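Local coordinates for putative chemotaxis protein (Desulfovibrio vulgaris str. Hildenborough, PDB 3H4Y) that is a putative CheX-type chemotaxis protein that probably removes the phosphoryl group from the response regulator CheY, at residues 7-12 and 108-113; 33-38 and 137-142. One frame throughout, in Å; residues are numbered along the deposited sequence.

Interaction 1. Residues 7-12 and 108-113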
# COMPACT_ATOMS: atom_id res chain seq x y z
N ILE A 7 -13.80 -5.21 20.08
CA ILE A 7 -13.60 -4.51 18.82
C ILE A 7 -14.56 -5.10 17.80
O ILE A 7 -14.26 -6.10 17.14
CB ILE A 7 -12.15 -4.63 18.34
CG1 ILE A 7 -11.21 -4.08 19.42
CG2 ILE A 7 -11.93 -3.88 17.02
CD1 ILE A 7 -9.78 -4.51 19.21
N GLU A 8 -15.74 -4.48 17.70
CA GLU A 8 -16.80 -4.95 16.80
C GLU A 8 -16.41 -5.00 15.32
O GLU A 8 -16.82 -5.94 14.63
CB GLU A 8 -18.07 -4.10 16.93
CG GLU A 8 -18.90 -4.44 18.15
CD GLU A 8 -19.38 -5.87 18.10
OE1 GLU A 8 -20.15 -6.21 17.17
OE2 GLU A 8 -18.98 -6.66 18.99
N VAL A 9 -15.62 -4.04 14.85
CA VAL A 9 -15.16 -4.09 13.46
C VAL A 9 -14.23 -5.28 13.16
O VAL A 9 -13.98 -5.58 12.00
CB VAL A 9 -14.50 -2.79 12.98
CG1 VAL A 9 -15.52 -1.67 12.97
CG2 VAL A 9 -13.25 -2.43 13.82
N ALA A 10 -13.73 -5.98 14.18
CA ALA A 10 -12.90 -7.15 13.93
C ALA A 10 -13.73 -8.29 13.33
O ALA A 10 -13.21 -9.12 12.62
CB ALA A 10 -12.21 -7.61 15.20
N LYS A 11 -15.03 -8.33 13.65
CA LYS A 11 -15.88 -9.42 13.20
C LYS A 11 -15.89 -9.68 11.69
O LYS A 11 -15.62 -10.81 11.27
CB LYS A 11 -17.31 -9.32 13.77
CG LYS A 11 -17.35 -9.49 15.29
CD LYS A 11 -18.79 -9.45 15.83
CE LYS A 11 -18.82 -9.57 17.35
NZ LYS A 11 -20.19 -9.28 17.91
N PRO A 12 -16.18 -8.64 10.88
CA PRO A 12 -16.17 -8.86 9.42
C PRO A 12 -14.78 -9.27 8.89
O PRO A 12 -14.67 -10.01 7.89
CB PRO A 12 -16.68 -7.53 8.85
CG PRO A 12 -16.53 -6.53 9.96
CD PRO A 12 -16.61 -7.26 11.23
N ALA A 108 -20.31 -2.67 5.47
CA ALA A 108 -21.46 -1.93 4.89
C ALA A 108 -22.77 -2.33 5.56
O ALA A 108 -23.64 -1.46 5.79
CB ALA A 108 -21.52 -2.13 3.37
N GLU A 109 -22.91 -3.60 5.93
CA GLU A 109 -24.05 -4.09 6.75
C GLU A 109 -24.06 -3.47 8.16
O GLU A 109 -25.14 -3.29 8.75
CB GLU A 109 -24.04 -5.62 6.83
CG GLU A 109 -24.34 -6.26 5.47
CD GLU A 109 -24.04 -7.75 5.41
OE1 GLU A 109 -23.57 -8.31 6.44
OE2 GLU A 109 -24.25 -8.36 4.33
N MSE A 110 -22.88 -3.10 8.66
CA MSE A 110 -22.75 -2.45 9.96
C MSE A 110 -22.89 -0.93 9.83
O MSE A 110 -22.72 -0.23 10.82
CB MSE A 110 -21.40 -2.80 10.59
CG MSE A 110 -21.31 -4.23 11.01
SE MSE A 110 -19.44 -4.60 11.51
CE MSE A 110 -19.32 -3.58 13.10
N GLY A 111 -23.15 -0.42 8.63
CA GLY A 111 -23.34 1.00 8.41
C GLY A 111 -22.15 1.81 7.92
O GLY A 111 -22.23 3.04 7.85
N MSE A 112 -21.06 1.14 7.58
CA MSE A 112 -19.88 1.82 7.08
C MSE A 112 -19.55 1.36 5.68
O MSE A 112 -19.06 0.27 5.48
CB MSE A 112 -18.70 1.57 7.98
CG MSE A 112 -18.62 2.57 9.09
SE MSE A 112 -16.94 2.30 9.91
CE MSE A 112 -17.41 0.75 10.94
N VAL A 113 -19.83 2.23 4.71
CA VAL A 113 -19.62 1.92 3.30
C VAL A 113 -18.28 2.44 2.82
O VAL A 113 -18.01 3.65 2.88
CB VAL A 113 -20.70 2.57 2.46
CG1 VAL A 113 -20.48 2.25 1.00
CG2 VAL A 113 -22.10 2.06 2.93

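Interaction 2. Residues 33-38 and 137-142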
# COMPACT_ATOMS: atom_id res chain seq x y z
N LYS A 33 -6.02 -12.31 19.37
CA LYS A 33 -6.81 -11.24 20.01
C LYS A 33 -6.78 -9.97 19.21
O LYS A 33 -5.72 -9.39 19.02
CB LYS A 33 -6.25 -10.94 21.40
CG LYS A 33 -7.16 -10.03 22.22
CD LYS A 33 -6.74 -9.95 23.68
CE LYS A 33 -5.52 -9.08 23.88
NZ LYS A 33 -5.05 -9.21 25.31
N PRO A 34 -7.95 -9.48 18.76
CA PRO A 34 -7.91 -8.20 18.09
C PRO A 34 -7.54 -7.08 19.04
O PRO A 34 -7.83 -7.16 20.24
CB PRO A 34 -9.35 -8.02 17.59
CG PRO A 34 -9.87 -9.36 17.49
CD PRO A 34 -9.28 -10.10 18.64
N TYR A 35 -6.86 -6.07 18.53
CA TYR A 35 -6.52 -4.89 19.34
C TYR A 35 -6.40 -3.66 18.46
O TYR A 35 -6.29 -3.76 17.23
CB TYR A 35 -5.21 -5.11 20.11
CG TYR A 35 -3.97 -5.20 19.26
CD1 TYR A 35 -3.60 -6.40 18.68
CD2 TYR A 35 -3.17 -4.08 19.02
CE1 TYR A 35 -2.46 -6.50 17.90
CE2 TYR A 35 -2.03 -4.17 18.24
CZ TYR A 35 -1.68 -5.37 17.68
OH TYR A 35 -0.55 -5.48 16.86
N VAL A 36 -6.45 -2.48 19.08
CA VAL A 36 -6.23 -1.22 18.37
C VAL A 36 -5.05 -0.46 19.00
O VAL A 36 -4.85 -0.46 20.22
CB VAL A 36 -7.51 -0.35 18.30
CG1 VAL A 36 -8.60 -1.05 17.50
CG2 VAL A 36 -8.00 -0.01 19.71
N LYS A 37 -4.23 0.15 18.16
CA LYS A 37 -3.11 0.91 18.66
C LYS A 37 -2.71 2.05 17.71
O LYS A 37 -2.59 1.84 16.51
CB LYS A 37 -1.94 -0.05 18.86
CG LYS A 37 -0.67 0.56 19.40
CD LYS A 37 0.36 -0.55 19.67
CE LYS A 37 1.79 -0.05 19.63
NZ LYS A 37 2.09 0.88 20.77
N LYS A 38 -2.48 3.24 18.26
CA LYS A 38 -1.97 4.35 17.48
C LYS A 38 -0.61 3.97 16.91
O LYS A 38 0.23 3.40 17.62
CB LYS A 38 -1.81 5.61 18.35
CG LYS A 38 -1.43 6.87 17.54
CD LYS A 38 -2.62 7.44 16.73
CE LYS A 38 -2.24 8.70 15.91
NZ LYS A 38 -1.38 8.49 14.69
N ILE A 137 -5.06 2.02 14.81
CA ILE A 137 -5.11 1.00 13.77
C ILE A 137 -5.49 -0.34 14.42
O ILE A 137 -4.92 -0.68 15.43
CB ILE A 137 -3.73 0.91 13.12
CG1 ILE A 137 -3.43 2.19 12.31
CG2 ILE A 137 -3.62 -0.33 12.18
CD1 ILE A 137 -1.91 2.40 12.09
N MSE A 138 -6.45 -1.05 13.83
CA MSE A 138 -6.85 -2.41 14.27
C MSE A 138 -5.87 -3.42 13.69
O MSE A 138 -5.50 -3.34 12.50
CB MSE A 138 -8.26 -2.77 13.78
CG MSE A 138 -8.79 -4.16 14.25
SE MSE A 138 -10.08 -4.88 12.96
CE MSE A 138 -8.82 -5.47 11.61
N ALA A 139 -5.42 -4.35 14.52
CA ALA A 139 -4.63 -5.47 14.05
C ALA A 139 -5.17 -6.76 14.63
O ALA A 139 -5.63 -6.80 15.78
CB ALA A 139 -3.19 -5.30 14.43
N ILE A 140 -5.13 -7.82 13.82
CA ILE A 140 -5.56 -9.16 14.26
C ILE A 140 -4.50 -10.12 13.76
O ILE A 140 -4.30 -10.27 12.53
CB ILE A 140 -6.95 -9.59 13.71
CG1 ILE A 140 -8.03 -8.52 13.92
CG2 ILE A 140 -7.40 -10.97 14.33
CD1 ILE A 140 -9.25 -8.73 13.04
N PRO A 141 -3.78 -10.74 14.71
CA PRO A 141 -2.87 -11.79 14.27
C PRO A 141 -3.66 -13.08 13.96
O PRO A 141 -4.68 -13.36 14.60
CB PRO A 141 -1.98 -12.00 15.48
CG PRO A 141 -2.87 -11.68 16.68
CD PRO A 141 -3.83 -10.60 16.18
N PHE A 142 -3.18 -13.85 12.99
CA PHE A 142 -3.71 -15.17 12.69
C PHE A 142 -2.55 -16.19 12.66
O PHE A 142 -1.42 -15.86 12.27
CB PHE A 142 -4.40 -15.18 11.32
CG PHE A 142 -5.67 -14.42 11.29
CD1 PHE A 142 -5.67 -13.04 11.15
CD2 PHE A 142 -6.90 -15.08 11.34
CE1 PHE A 142 -6.87 -12.33 11.08
CE2 PHE A 142 -8.07 -14.41 11.25
CZ PHE A 142 -8.08 -13.03 11.14

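Interaction 1. Residues 7-12 and 108-113
The puckered ring of P12 meets the side chain of M110, a selenomethionine, which crosses it at about a right angle: SE of M110 lies 3.8 Å from CG of P12 and nearly as close to CD. The carboxylate of E8, the flat group here, takes no part across the contact; K11 NZ approaches both its oxygens on their syn sides, 3.1 Å from OE2 of E8, in a salt bridge. CB of E8 lies 4.1 Å from CE of M110. M110 stands where helix 84-109 ends in a Schellman motif, with G111 at positive phi and G111 N bonded to A108 O. The opposing segment is a type I turn, I7 to A10, that leads into helix 10-25, and the contact thus joins the start of one helix of this CheC-like α+β fold to the end of another. It is apolar and lies at the surface. A bend at chi3 (69°) swings CE of M110 away from the proline and onto the turn, where it sits 3.8 Å from O of E8 and 4.3 Å from CG1 of V9. V9 and A10 also pack on strand 137-144. Past the glycine, M112 returns toward V9 and crosses it at about a right angle; in the conformer described, one of two, CE of M112 lies 3.7 Å from CG1 of V9.

Interaction 2. Residues 33-38 and 137-142
The ring of Y35 packs on the methyl of A139, CZ of Y35 lying 3.6 Å from CB of A139, in an antiparallel β pairing between strand 30-37, at an edge of the six-stranded sheet within the chain, and strand 137-144. With CG held between the backbone N and the carbonyl carbon (chi1 68°), the ring leans across to the neighbouring strand, and O of K33 lies in its plane at the edge. Two nearly straight hydrogen bonds join the backbones here, Y35 N to A139 O at 3.1 Å and A139 N to Y35 O at 2.9 Å. The other face is the one covered by helix 10-25: P34 CB packs on I140 CG1 at 3.9 Å beside A10, and M138 is buried against F13. V36, exposed, sets CG1 3.9 Å from CA of M138. The lysines give the solvent side, K37 leading its amine away from the partner strand and K38 NZ hydrogen-bonded to T133 O and to a citrate probably from the crystallisation liquor. The last pair is K37 with I137: N of I137 makes a 3.0 Å hydrogen bond to O of K37 from well above the plane of that carbonyl.

In the fold
Interactions 1 and 2 lie about 15 Å apart, centre to centre, yet segment 7-12 packs directly on both strands of interaction 2. CD1 of I7 comes within 3.3 Å of CA of Y35, and CB of A10 within 3.7 Å of CG of P34, while SE of M138 reaches CA of A10 at 3.7 Å. The turn that starts helix 10-25 therefore lies between the sheet and the end of helix 84-109. The side chains of V9 and V36 lie about 5 and 4 Å, respectively, from bound methylpentanediol, probably from the crystallisation liquor, although such molecules often mark pockets.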